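Local coordinates for protein putative cytochrome P450 120 (Synechocystis sp., PDB 2VE3) that binds heme and retinoic acid in its interior and probably acts as a cytochrome P450 monooxygenase, inserting oxygen into organic substrates, at residues Lys38-Phe43 and Ile346-Ala351; Thr176-Leu181 and Gly255-Thr260; Ser274-Arg279 and Met301-Gln306; Arg323-Asp328 and Phe334-Gly339. All blocks are in the same frame, centred on the assembly; numbering follows the deposited sequence.

Contact 1 (Lys38-Phe43 and Ile346-Ala351); sequences KRQQQF and ISQTHA
Gln40, in helix 35-43, and Gln348, in the short helix that begins at Ile346, mark the nearest approach of the two backbones, with their CA atoms 9.4 Å apart. At that spacing main chains cannot touch, and two side chains span the whole distance. Helical bonds run in both segments: Phe43 N to Arg39 O in the first, His350 N to Ile346 O in the second. Gln348 reaches out with CG beside its backbone N (chi1 -59°) and a chain extended beyond it, which brings its amide to that of Gln40, whose own chain bends at chi2. The two amide planes stand 78° apart. Gln348 NE2 lies 2.7 Å from Gln40 OE1, but its N-H points too poorly to make this a hydrogen bond. Gln348 NE2 is also 3.4 Å from Gln40 NE2, where donor faces donor. Its actual bond is to Ser60 OG, in the loop before helix 62-68. Glutamine suits both places, being long enough to cross the distance and uncharged at a partly exposed surface. With an alanine in place of Gln40, the amide of Gln348 would probably lose its neighbour from helix 35-43, leaving these two segments without a meeting point. The chemistry is thus one polar touch, probably a mild dipole attraction partly offset by the facing NE2 groups, which implies a modest link between the two helices.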
# COMPACT_ATOMS: atom_id res chain seq x y z
N LYS A 38 21.53 -2.46 6.17
CA LYS A 38 22.88 -1.95 6.40
C LYS A 38 23.09 -1.45 7.83
O LYS A 38 24.08 -1.78 8.48
CB LYS A 38 23.23 -0.84 5.41
CG LYS A 38 24.67 -0.36 5.48
CD LYS A 38 25.05 0.49 4.27
CE LYS A 38 26.25 1.38 4.57
NZ LYS A 38 25.89 2.48 5.53
N ARG A 39 22.13 -0.67 8.32
CA ARG A 39 22.22 -0.08 9.64
C ARG A 39 21.86 -1.06 10.75
O ARG A 39 22.21 -0.84 11.90
CB ARG A 39 21.37 1.18 9.70
CG ARG A 39 22.04 2.35 9.02
CD ARG A 39 21.07 3.30 8.36
NE ARG A 39 21.81 4.27 7.58
CZ ARG A 39 22.23 4.08 6.33
NH1 ARG A 39 22.90 5.04 5.71
NH2 ARG A 39 21.97 2.94 5.70
N GLN A 40 21.16 -2.13 10.40
CA GLN A 40 20.89 -3.18 11.38
C GLN A 40 22.14 -4.00 11.69
O GLN A 40 22.43 -4.28 12.85
CB GLN A 40 19.76 -4.08 10.90
CG GLN A 40 18.91 -4.57 12.02
CD GLN A 40 17.46 -4.36 11.73
OE1 GLN A 40 16.88 -3.34 12.11
NE2 GLN A 40 16.84 -5.32 11.05
N GLN A 41 22.88 -4.37 10.65
CA GLN A 41 24.16 -5.05 10.78
C GLN A 41 25.18 -4.19 11.52
O GLN A 41 25.76 -4.62 12.52
CB GLN A 41 24.69 -5.43 9.40
CG GLN A 41 24.03 -6.64 8.76
CD GLN A 41 24.97 -7.85 8.65
OE1 GLN A 41 25.88 -8.03 9.47
NE2 GLN A 41 24.74 -8.69 7.63
N GLN A 42 25.37 -2.96 11.03
CA GLN A 42 26.36 -2.02 11.59
C GLN A 42 26.01 -1.52 13.00
O GLN A 42 26.90 -1.35 13.84
CB GLN A 42 26.55 -0.83 10.65
CG GLN A 42 27.57 0.20 11.14
CD GLN A 42 27.90 1.26 10.08
OE1 GLN A 42 28.56 2.26 10.38
NE2 GLN A 42 27.47 1.04 8.85
N PHE A 43 24.72 -1.28 13.26
CA PHE A 43 24.34 -0.66 14.54
C PHE A 43 23.55 -1.55 15.49
O PHE A 43 23.64 -1.37 16.70
CB PHE A 43 23.63 0.70 14.32
CG PHE A 43 24.49 1.73 13.66
CD1 PHE A 43 25.55 2.34 14.35
CD2 PHE A 43 24.27 2.09 12.33
CE1 PHE A 43 26.37 3.29 13.72
CE2 PHE A 43 25.08 3.04 11.70
CZ PHE A 43 26.14 3.64 12.40
N ILE A 346 8.04 -2.58 8.41
CA ILE A 346 7.30 -3.80 8.07
C ILE A 346 8.21 -4.78 7.30
O ILE A 346 8.19 -5.98 7.55
CB ILE A 346 6.03 -3.47 7.24
CG1 ILE A 346 5.12 -2.49 7.99
CG2 ILE A 346 5.26 -4.76 6.85
CD1 ILE A 346 4.06 -1.86 7.13
N SER A 347 9.00 -4.25 6.38
CA SER A 347 9.96 -5.06 5.64
C SER A 347 10.93 -5.81 6.58
O SER A 347 11.22 -6.97 6.35
CB SER A 347 10.72 -4.19 4.64
OG SER A 347 11.20 -3.00 5.27
N GLN A 348 11.44 -5.14 7.61
CA GLN A 348 12.33 -5.79 8.57
C GLN A 348 11.61 -6.85 9.43
O GLN A 348 12.12 -7.96 9.61
CB GLN A 348 13.07 -4.77 9.46
CG GLN A 348 13.93 -3.76 8.70
CD GLN A 348 14.46 -2.60 9.55
OE1 GLN A 348 14.74 -1.52 9.03
NE2 GLN A 348 14.60 -2.81 10.86
N THR A 349 10.42 -6.52 9.92
CA THR A 349 9.63 -7.45 10.74
C THR A 349 9.36 -8.74 9.98
O THR A 349 9.47 -9.83 10.54
CB THR A 349 8.29 -6.83 11.21
OG1 THR A 349 8.54 -5.59 11.88
CG2 THR A 349 7.56 -7.76 12.19
N HIS A 350 9.03 -8.60 8.69
CA HIS A 350 8.68 -9.75 7.85
C HIS A 350 9.87 -10.56 7.38
O HIS A 350 9.70 -11.63 6.80
CB HIS A 350 7.85 -9.28 6.65
CG HIS A 350 6.46 -8.84 7.01
ND1 HIS A 350 5.51 -8.54 6.06
CD2 HIS A 350 5.87 -8.63 8.21
CE1 HIS A 350 4.39 -8.17 6.66
NE2 HIS A 350 4.59 -8.22 7.97
N ALA A 351 11.07 -10.06 7.65
CA ALA A 351 12.31 -10.78 7.35
C ALA A 351 12.95 -11.36 8.61
O ALA A 351 14.03 -11.95 8.55
CB ALA A 351 13.31 -9.86 6.61

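Contact 2 (Thr176-Leu181 and Gly255-Thr260); sequences TYIQGL and GHETLT. With HEM (protoporphyrin IX containing Fe), chain C.
The imidazole of His256 and the carboxylate of Glu257 both meet the end of Ile178: its CD1 touches ring and carboxylate, its CG2 the carboxylate as well. The CD1 methyl slants toward the ring, 3.6 Å from His256 CD2, and Glu257 OE1 lies 3.5 Å from both Ile178 CD1 and Ile178 CG2. On another side of the same helix, Thr258 sits over a face of the heme, its OG1 3.0 Å from HEM CHC. Gly255 suits its place because a side-chain carbon there would probably be crowded by the heme vinyl carbon CBC. Glu257 has CG anti to the backbone N (chi1 -179°) and bends at chi2, which turns its carboxylate to a salt bridge with Arg148 of helix 143-159. His256 NE2 bonds to Glu175, just before 176-181. An alanine in place of Ile178 would lack both touching methyls, and is likely to open a gap beside the His256 ring and remove apolar cover from the Glu257 carboxylate. Residues 254-258 read Ala-Gly-His-Glu-Thr, the P450 I-helix signature, whose acid-alcohol pair is generally linked to oxygen activation. The chemistry implies that Ile178 adds apolar contact beside polar groups whose bonds are made elsewhere, near the retinoic acid that touches Thr258.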
# COMPACT_ATOMS: atom_id res chain seq x y z
N THR A 176 3.39 10.88 -12.33
CA THR A 176 4.27 11.98 -11.94
C THR A 176 4.09 12.42 -10.47
O THR A 176 5.07 12.64 -9.75
CB THR A 176 4.03 13.19 -12.88
OG1 THR A 176 4.12 12.74 -14.24
CG2 THR A 176 5.04 14.28 -12.64
N TYR A 177 2.85 12.55 -10.03
CA TYR A 177 2.52 12.83 -8.63
C TYR A 177 3.21 11.81 -7.69
O TYR A 177 3.95 12.19 -6.79
CB TYR A 177 1.00 12.83 -8.46
CG TYR A 177 0.50 12.93 -7.04
CD1 TYR A 177 0.50 14.14 -6.36
CD2 TYR A 177 0.03 11.80 -6.37
CE1 TYR A 177 0.06 14.23 -5.06
CE2 TYR A 177 -0.42 11.88 -5.07
CZ TYR A 177 -0.39 13.09 -4.42
OH TYR A 177 -0.85 13.18 -3.12
N ILE A 178 2.99 10.53 -7.94
CA ILE A 178 3.59 9.43 -7.17
C ILE A 178 5.13 9.48 -7.06
O ILE A 178 5.68 9.29 -5.97
CB ILE A 178 3.11 8.05 -7.69
CG1 ILE A 178 1.62 7.86 -7.37
CG2 ILE A 178 3.96 6.91 -7.10
CD1 ILE A 178 1.02 6.57 -7.94
N GLN A 179 5.81 9.78 -8.17
CA GLN A 179 7.28 9.80 -8.20
C GLN A 179 7.93 10.80 -7.24
O GLN A 179 9.08 10.61 -6.83
CB GLN A 179 7.80 9.99 -9.64
CG GLN A 179 7.84 8.70 -10.47
CD GLN A 179 8.49 8.85 -11.88
OE1 GLN A 179 8.48 7.91 -12.68
NE2 GLN A 179 9.06 10.02 -12.16
N GLY A 180 7.18 11.83 -6.84
CA GLY A 180 7.69 12.85 -5.92
C GLY A 180 7.31 12.67 -4.47
O GLY A 180 7.81 13.39 -3.62
N LEU A 181 6.41 11.72 -4.17
CA LEU A 181 5.90 11.51 -2.81
C LEU A 181 7.02 11.26 -1.79
O LEU A 181 7.02 11.85 -0.69
CB LEU A 181 4.88 10.36 -2.78
CG LEU A 181 3.42 10.74 -3.08
CD1 LEU A 181 2.64 9.49 -3.44
CD2 LEU A 181 2.76 11.49 -1.92
N GLY A 255 -5.23 3.17 -3.55
CA GLY A 255 -5.91 2.07 -4.24
C GLY A 255 -5.14 1.62 -5.47
O GLY A 255 -5.30 0.50 -5.96
N HIS A 256 -4.31 2.54 -5.96
CA HIS A 256 -3.54 2.38 -7.18
C HIS A 256 -2.11 1.89 -6.86
O HIS A 256 -1.72 0.83 -7.31
CB HIS A 256 -3.53 3.72 -7.94
CG HIS A 256 -2.56 3.78 -9.08
ND1 HIS A 256 -2.38 2.73 -9.96
CD2 HIS A 256 -1.73 4.76 -9.49
CE1 HIS A 256 -1.48 3.07 -10.86
NE2 HIS A 256 -1.07 4.30 -10.60
N GLU A 257 -1.35 2.66 -6.08
CA GLU A 257 0.07 2.31 -5.86
C GLU A 257 0.26 0.98 -5.10
O GLU A 257 1.02 0.11 -5.53
CB GLU A 257 0.80 3.45 -5.14
CG GLU A 257 2.30 3.19 -4.89
CD GLU A 257 3.17 3.17 -6.17
OE1 GLU A 257 2.71 3.60 -7.26
OE2 GLU A 257 4.34 2.73 -6.05
N THR A 258 -0.44 0.80 -3.99
CA THR A 258 -0.20 -0.39 -3.17
C THR A 258 -0.56 -1.64 -3.98
O THR A 258 0.18 -2.63 -3.96
CB THR A 258 -1.01 -0.33 -1.82
OG1 THR A 258 -2.42 -0.34 -2.09
CG2 THR A 258 -0.66 0.95 -1.02
N LEU A 259 -1.66 -1.57 -4.72
CA LEU A 259 -2.12 -2.73 -5.49
C LEU A 259 -1.23 -3.05 -6.66
O LEU A 259 -1.09 -4.21 -7.02
CB LEU A 259 -3.59 -2.60 -5.89
CG LEU A 259 -4.35 -3.21 -4.72
CD1 LEU A 259 -5.46 -2.32 -4.23
CD2 LEU A 259 -4.79 -4.66 -5.03
N THR A 260 -0.63 -2.03 -7.28
CA THR A 260 0.41 -2.26 -8.28
C THR A 260 1.55 -3.16 -7.75
O THR A 260 1.93 -4.12 -8.38
CB THR A 260 0.99 -0.94 -8.77
OG1 THR A 260 0.01 -0.28 -9.60
CG2 THR A 260 2.23 -1.19 -9.57
CHA HEM C . -2.97 3.06 5.97
CHB HEM C . -0.75 -0.71 3.84
CHC HEM C . -4.10 -0.72 0.32
CHD HEM C . -5.98 3.35 2.09
C1A HEM C . -2.06 2.03 5.73
C2A HEM C . -0.93 1.64 6.55
C3A HEM C . -0.33 0.59 5.96
C4A HEM C . -1.05 0.29 4.74
CMA HEM C . 0.91 -0.18 6.43
CAA HEM C . -0.53 2.30 7.89
CBA HEM C . 0.50 3.42 7.72
CGA HEM C . 0.66 4.08 9.07
O1A HEM C . 1.13 3.38 10.02
O2A HEM C . 0.34 5.30 9.20
C1B HEM C . -1.48 -1.07 2.73
C2B HEM C . -1.27 -2.23 1.88
C3B HEM C . -2.20 -2.24 0.91
C4B HEM C . -3.03 -1.08 1.11
CMB HEM C . -0.15 -3.27 2.11
CAB HEM C . -2.41 -3.25 -0.27
CBB HEM C . -2.18 -4.57 -0.16
C1C HEM C . -4.95 0.35 0.50
C2C HEM C . -6.12 0.66 -0.29
C3C HEM C . -6.65 1.79 0.20
C4C HEM C . -5.80 2.23 1.31
CMC HEM C . -6.67 -0.21 -1.45
CAC HEM C . -7.95 2.50 -0.27
CBC HEM C . -8.04 3.19 -1.42
C1D HEM C . -5.30 3.69 3.24
C2D HEM C . -5.46 4.94 3.94
C3D HEM C . -4.52 4.86 5.14
C4D HEM C . -3.90 3.55 5.07
CMD HEM C . -6.39 6.11 3.53
CAD HEM C . -4.28 5.93 6.24
CBD HEM C . -4.98 5.47 7.51
CGD HEM C . -4.82 6.49 8.61
O1D HEM C . -5.55 6.36 9.62
O2D HEM C . -3.98 7.43 8.49
NA HEM C . -2.11 1.19 4.64
NB HEM C . -2.56 -0.37 2.22
NC HEM C . -4.77 1.33 1.46
ND HEM C . -4.38 2.89 3.94
FE HEM C . -3.64 1.06 3.19

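Contact 3 (Ser274-Arg279 and Met301-Gln306); sequences SDIRER and MPYLDQ
Tyr303 slides its ring beneath the guanidinium of Arg279, the two planes 34° apart, with Tyr303 CE1 offset toward the rim of the guanidinium. Tyr303 CE1 lies under one face of that group, 3.3 Å from Arg279 NH1, while Arg279 NE hangs over the ring. The arginine also contributes hydrocarbon, its CB resting 3.5 Å from Tyr303 CE2. Its chain leaves with CG beside the backbone N, stays extended through chi2 and then bends at chi3 (54°), which folds the flat group back across the tyrosine. Arginine suits this exposed place: its alkyl part and planar end pack on an aromatic surface while Arg279 NH1 makes a salt bridge with Glu365, which probably fixes the rotation of the whole group. At the hydroxyl end, the CG2 methyl of Ile276 comes within 3.4 Å of Tyr303 OH, the two side chains crossing at about a right angle. The carbonyl oxygen of Ile276 lies in the ring plane at its edge, 3.9 Å from Tyr303 CE2. Tyr303 has CG anti to its own N (chi1 -179°), carrying the ring toward helix 274-285, whose Arg279 CA is 7.9 Å from Tyr303 CA. The first turn of helix 302-314 is further held by Glu283, which accepts the backbone N-H groups of Tyr303 and Leu304. The contact joins helix 274-285 to helix 302-314, the likely J and K helices of the P450 fold; Leu304 packs on helix 394-411, and Ile276 meets the loop residues Phe362 and Pro364.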
# COMPACT_ATOMS: atom_id res chain seq x y z
N SER A 274 5.33 -22.64 -9.55
CA SER A 274 4.25 -23.22 -10.34
C SER A 274 3.47 -24.35 -9.64
O SER A 274 2.41 -24.78 -10.11
CB SER A 274 4.84 -23.74 -11.65
OG SER A 274 5.80 -24.77 -11.40
N ASP A 275 4.02 -24.86 -8.55
CA ASP A 275 3.38 -25.89 -7.75
C ASP A 275 2.32 -25.24 -6.89
O ASP A 275 1.25 -25.79 -6.72
CB ASP A 275 4.42 -26.63 -6.89
CG ASP A 275 5.24 -25.68 -5.99
OD1 ASP A 275 5.58 -24.54 -6.41
OD2 ASP A 275 5.56 -26.09 -4.85
N ILE A 276 2.65 -24.07 -6.34
CA ILE A 276 1.71 -23.28 -5.56
C ILE A 276 0.59 -22.77 -6.48
O ILE A 276 -0.59 -22.81 -6.11
CB ILE A 276 2.42 -22.11 -4.79
CG1 ILE A 276 3.51 -22.69 -3.89
CG2 ILE A 276 1.41 -21.31 -3.98
CD1 ILE A 276 4.27 -21.70 -3.06
N ARG A 277 0.97 -22.35 -7.68
CA ARG A 277 0.03 -21.92 -8.71
C ARG A 277 -1.02 -23.00 -9.03
O ARG A 277 -2.21 -22.69 -9.16
CB ARG A 277 0.83 -21.55 -9.97
CG ARG A 277 0.03 -20.92 -11.11
CD ARG A 277 1.00 -20.17 -12.01
NE ARG A 277 1.44 -20.92 -13.18
CZ ARG A 277 2.65 -20.83 -13.73
NH1 ARG A 277 3.58 -20.07 -13.19
NH2 ARG A 277 2.94 -21.55 -14.81
N GLU A 278 -0.57 -24.25 -9.14
CA GLU A 278 -1.46 -25.38 -9.42
C GLU A 278 -2.43 -25.69 -8.28
O GLU A 278 -3.56 -26.06 -8.52
CB GLU A 278 -0.66 -26.63 -9.75
CG GLU A 278 -0.04 -26.65 -11.12
CD GLU A 278 -1.04 -26.90 -12.24
OE1 GLU A 278 -2.20 -27.29 -11.94
OE2 GLU A 278 -0.66 -26.69 -13.41
N ARG A 279 -1.96 -25.59 -7.04
CA ARG A 279 -2.80 -25.83 -5.87
C ARG A 279 -3.93 -24.80 -5.77
O ARG A 279 -5.03 -25.14 -5.33
CB ARG A 279 -1.99 -25.83 -4.58
CG ARG A 279 -0.93 -26.93 -4.47
CD ARG A 279 -0.41 -27.06 -3.04
NE ARG A 279 -1.51 -27.24 -2.09
CZ ARG A 279 -1.43 -27.03 -0.77
NH1 ARG A 279 -0.29 -26.62 -0.22
NH2 ARG A 279 -2.50 -27.24 -0.00
N MET A 301 -12.22 -19.56 -0.92
CA MET A 301 -10.84 -19.77 -1.36
C MET A 301 -9.85 -19.67 -0.20
O MET A 301 -9.02 -18.75 -0.18
CB MET A 301 -10.47 -18.77 -2.47
CG MET A 301 -11.21 -18.98 -3.78
SD MET A 301 -11.19 -17.53 -4.88
CE MET A 301 -12.23 -18.15 -6.19
N PRO A 302 -9.92 -20.61 0.77
CA PRO A 302 -9.02 -20.63 1.93
C PRO A 302 -7.53 -20.79 1.59
O PRO A 302 -6.69 -20.19 2.27
CB PRO A 302 -9.51 -21.84 2.74
CG PRO A 302 -10.20 -22.72 1.74
CD PRO A 302 -10.90 -21.72 0.85
N TYR A 303 -7.19 -21.61 0.60
CA TYR A 303 -5.79 -21.77 0.24
C TYR A 303 -5.24 -20.52 -0.45
O TYR A 303 -4.12 -20.11 -0.18
CB TYR A 303 -5.56 -23.01 -0.64
CG TYR A 303 -4.10 -23.16 -0.99
CD1 TYR A 303 -3.19 -23.57 -0.02
CD2 TYR A 303 -3.63 -22.86 -2.27
CE1 TYR A 303 -1.85 -23.70 -0.33
CE2 TYR A 303 -2.29 -22.97 -2.58
CZ TYR A 303 -1.41 -23.39 -1.61
OH TYR A 303 -0.09 -23.52 -1.91
N LEU A 304 -6.02 -19.91 -1.35
CA LEU A 304 -5.61 -18.65 -1.99
C LEU A 304 -5.42 -17.57 -0.92
O LEU A 304 -4.44 -16.82 -0.97
CB LEU A 304 -6.62 -18.20 -3.06
CG LEU A 304 -6.37 -16.86 -3.76
CD1 LEU A 304 -5.01 -16.83 -4.47
CD2 LEU A 304 -7.47 -16.51 -4.74
N ASP A 305 -6.34 -17.53 0.04
CA ASP A 305 -6.18 -16.69 1.23
C ASP A 305 -4.77 -16.78 1.83
O ASP A 305 -4.16 -15.74 2.12
CB ASP A 305 -7.20 -17.05 2.30
CG ASP A 305 -8.57 -16.44 2.06
OD1 ASP A 305 -8.76 -15.67 1.08
OD2 ASP A 305 -9.47 -16.74 2.86
N GLN A 306 -4.27 -18.01 2.03
CA GLN A 306 -2.92 -18.25 2.56
C GLN A 306 -1.79 -17.70 1.68
O GLN A 306 -0.82 -17.12 2.17
CB GLN A 306 -2.68 -19.74 2.74
CG GLN A 306 -3.39 -20.36 3.93
CD GLN A 306 -3.01 -21.82 4.10
OE1 GLN A 306 -1.83 -22.20 4.01
NE2 GLN A 306 -4.02 -22.66 4.32

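Contact 4 (Arg323-Asp328 and Phe334-Gly339); sequences RELIQD and FHFPKG. With HEM (protoporphyrin IX containing Fe), chain C.
Asp328 and His335 cross at about a right angle, carboxylate and imidazole planes 54° apart. His335 NE2 donates to the syn side of Asp328 OD1 over 2.5 Å, a short and bent bond (138°) that comes from well outside the carboxylate plane; the ring gets there by swinging out anti to the backbone N. The other oxygen, Asp328 OD2, takes Lys338 N on its anti side at 3.0 Å in a nearly straight bond (174°). An aspartate fits here, its two oxygens pinning a side chain and a backbone N-H at once. Pro337 CA lies over one face of the His335 ring. Leu325 works on the apolar side: its CD1 approaches Phe336 at the ring edge and packs on Phe336 CB at 3.7 Å, while Phe336 turns its ring edge-to-face against Phe67. Gly339 N closes the turn by bonding to Leu325 O at 2.7 Å, and its positive phi suits glycine. At the start, Arg323 reaches away to the heme propionate, with Arg323 NH2 2.7 Å from HEM O1A and weaker bonds from NH1. The whole is a loop closed through a His-carboxylate pair around the small hairpin 329-331/334-336, set beside the main P450 beta sheet, whose strand 320-325 carries the propionate-binding arginine.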
# COMPACT_ATOMS: atom_id res chain seq x y z
N ARG A 323 6.06 7.98 13.20
CA ARG A 323 5.37 8.52 14.37
C ARG A 323 6.27 9.53 15.05
O ARG A 323 7.47 9.30 15.16
CB ARG A 323 5.02 7.40 15.37
CG ARG A 323 4.18 6.25 14.82
CD ARG A 323 2.73 6.65 14.54
NE ARG A 323 1.90 5.52 14.13
CZ ARG A 323 1.70 5.13 12.87
NH1 ARG A 323 2.26 5.77 11.86
NH2 ARG A 323 0.91 4.09 12.61
N GLU A 324 5.71 10.66 15.47
CA GLU A 324 6.44 11.56 16.35
C GLU A 324 6.21 11.13 17.79
O GLU A 324 5.08 10.80 18.17
CB GLU A 324 5.99 13.02 16.16
CG GLU A 324 6.87 14.00 16.96
CD GLU A 324 6.39 15.44 16.93
OE1 GLU A 324 5.65 15.83 16.00
OE2 GLU A 324 6.76 16.19 17.87
N LEU A 325 7.26 11.14 18.60
CA LEU A 325 7.09 10.93 20.03
C LEU A 325 6.60 12.23 20.66
O LEU A 325 7.25 13.26 20.52
CB LEU A 325 8.41 10.50 20.67
CG LEU A 325 8.87 9.07 20.40
CD1 LEU A 325 10.40 9.04 20.22
CD2 LEU A 325 8.41 8.13 21.51
N ILE A 326 5.43 12.19 21.29
CA ILE A 326 4.89 13.37 21.97
C ILE A 326 5.09 13.29 23.49
O ILE A 326 4.98 14.29 24.20
CB ILE A 326 3.42 13.69 21.57
CG1 ILE A 326 2.49 12.50 21.82
CG2 ILE A 326 3.35 14.13 20.09
CD1 ILE A 326 1.02 12.88 21.92
N GLN A 327 5.39 12.08 23.96
CA GLN A 327 5.95 11.82 25.28
C GLN A 327 7.38 11.31 25.16
O GLN A 327 7.76 10.77 24.12
CB GLN A 327 5.15 10.73 25.98
CG GLN A 327 4.11 11.23 26.95
CD GLN A 327 3.77 10.17 27.98
OE1 GLN A 327 3.14 9.16 27.66
NE2 GLN A 327 4.20 10.40 29.22
N ASP A 328 8.15 11.48 26.23
CA ASP A 328 9.48 10.89 26.38
C ASP A 328 9.28 9.41 26.72
O ASP A 328 8.43 9.07 27.57
CB ASP A 328 10.21 11.60 27.53
CG ASP A 328 11.66 11.88 27.23
OD1 ASP A 328 12.51 11.37 27.99
OD2 ASP A 328 11.97 12.62 26.25
N PHE A 334 16.75 1.86 25.68
CA PHE A 334 17.08 3.15 25.04
C PHE A 334 16.10 4.27 25.37
O PHE A 334 14.91 4.04 25.52
CB PHE A 334 17.18 2.99 23.52
CG PHE A 334 18.34 2.16 23.06
CD1 PHE A 334 19.64 2.62 23.19
CD2 PHE A 334 18.12 0.91 22.50
CE1 PHE A 334 20.71 1.85 22.75
CE2 PHE A 334 19.17 0.13 22.06
CZ PHE A 334 20.48 0.60 22.18
N HIS A 335 16.63 5.49 25.50
CA HIS A 335 15.81 6.69 25.59
C HIS A 335 15.27 7.01 24.19
O HIS A 335 16.04 7.15 23.25
CB HIS A 335 16.67 7.84 26.14
CG HIS A 335 15.94 9.14 26.28
ND1 HIS A 335 16.55 10.35 26.07
CD2 HIS A 335 14.65 9.42 26.61
CE1 HIS A 335 15.68 11.33 26.26
NE2 HIS A 335 14.52 10.79 26.58
N PHE A 336 13.94 7.04 24.06
CA PHE A 336 13.26 7.51 22.85
C PHE A 336 12.79 8.94 23.15
O PHE A 336 11.74 9.13 23.77
CB PHE A 336 12.06 6.60 22.50
CG PHE A 336 12.43 5.31 21.78
CD1 PHE A 336 11.84 4.99 20.56
CD2 PHE A 336 13.35 4.41 22.33
CE1 PHE A 336 12.16 3.79 19.90
CE2 PHE A 336 13.68 3.22 21.68
CZ PHE A 336 13.08 2.91 20.47
N PRO A 337 13.60 9.94 22.75
CA PRO A 337 13.35 11.33 23.16
C PRO A 337 12.12 12.00 22.54
O PRO A 337 11.85 11.84 21.35
CB PRO A 337 14.63 12.05 22.73
CG PRO A 337 15.65 10.93 22.43
CD PRO A 337 14.81 9.82 21.92
N LYS A 338 11.39 12.74 23.36
CA LYS A 338 10.24 13.54 22.91
C LYS A 338 10.57 14.37 21.66
O LYS A 338 11.60 15.05 21.60
CB LYS A 338 9.75 14.42 24.06
CG LYS A 338 8.74 15.48 23.65
CD LYS A 338 7.98 16.01 24.84
CE LYS A 338 7.00 17.08 24.41
NZ LYS A 338 7.72 18.28 23.87
N GLY A 339 9.70 14.30 20.65
CA GLY A 339 9.86 15.12 19.44
C GLY A 339 10.70 14.48 18.34
O GLY A 339 10.72 14.95 17.20
CHA HEM C . -2.97 3.06 5.97
CHB HEM C . -0.75 -0.71 3.84
CHC HEM C . -4.10 -0.72 0.32
CHD HEM C . -5.98 3.35 2.09
C1A HEM C . -2.06 2.03 5.73
C2A HEM C . -0.93 1.64 6.55
C3A HEM C . -0.33 0.59 5.96
C4A HEM C . -1.05 0.29 4.74
CMA HEM C . 0.91 -0.18 6.43
CAA HEM C . -0.53 2.30 7.89
CBA HEM C . 0.50 3.42 7.72
CGA HEM C . 0.66 4.08 9.07
O1A HEM C . 1.13 3.38 10.02
O2A HEM C . 0.34 5.30 9.20
C1B HEM C . -1.48 -1.07 2.73
C2B HEM C . -1.27 -2.23 1.88
C3B HEM C . -2.20 -2.24 0.91
C4B HEM C . -3.03 -1.08 1.11
CMB HEM C . -0.15 -3.27 2.11
CAB HEM C . -2.41 -3.25 -0.27
CBB HEM C . -2.18 -4.57 -0.16
C1C HEM C . -4.95 0.35 0.50
C2C HEM C . -6.12 0.66 -0.29
C3C HEM C . -6.65 1.79 0.20
C4C HEM C . -5.80 2.23 1.31
CMC HEM C . -6.67 -0.21 -1.45
CAC HEM C . -7.95 2.50 -0.27
CBC HEM C . -8.04 3.19 -1.42
C1D HEM C . -5.30 3.69 3.24
C2D HEM C . -5.46 4.94 3.94
C3D HEM C . -4.52 4.86 5.14
C4D HEM C . -3.90 3.55 5.07
CMD HEM C . -6.39 6.11 3.53
CAD HEM C . -4.28 5.93 6.24
CBD HEM C . -4.98 5.47 7.51
CGD HEM C . -4.82 6.49 8.61
O1D HEM C . -5.55 6.36 9.62
O2D HEM C . -3.98 7.43 8.49
NA HEM C . -2.11 1.19 4.64
NB HEM C . -2.56 -0.37 2.22
NC HEM C . -4.77 1.33 1.46
ND HEM C . -4.38 2.89 3.94
FE HEM C . -3.64 1.06 3.19

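Contact 1 closes the longest loop, and the other three lie nested within it along the chain. Contacts 2 and 4 both reach the heme though their centres are about 30 Å apart: contact 2 places Thr258 over the macrocycle, contact 4 sends Arg323 to a propionate. Thr258 also touches the retinoic acid; the Glu257 side chain stands about 5 Å from that ligand and the Gln348 side chain of contact 1 about 7 Å, with the centres of contacts 1 and 2 about 24 Å apart. Contact 3 is remote from these sites, although helix 274-285 directly follows helix 241-272 of contact 2. Contacts 3 and 4, about 43 Å apart between centres, lie on opposite sides of the chain's centre.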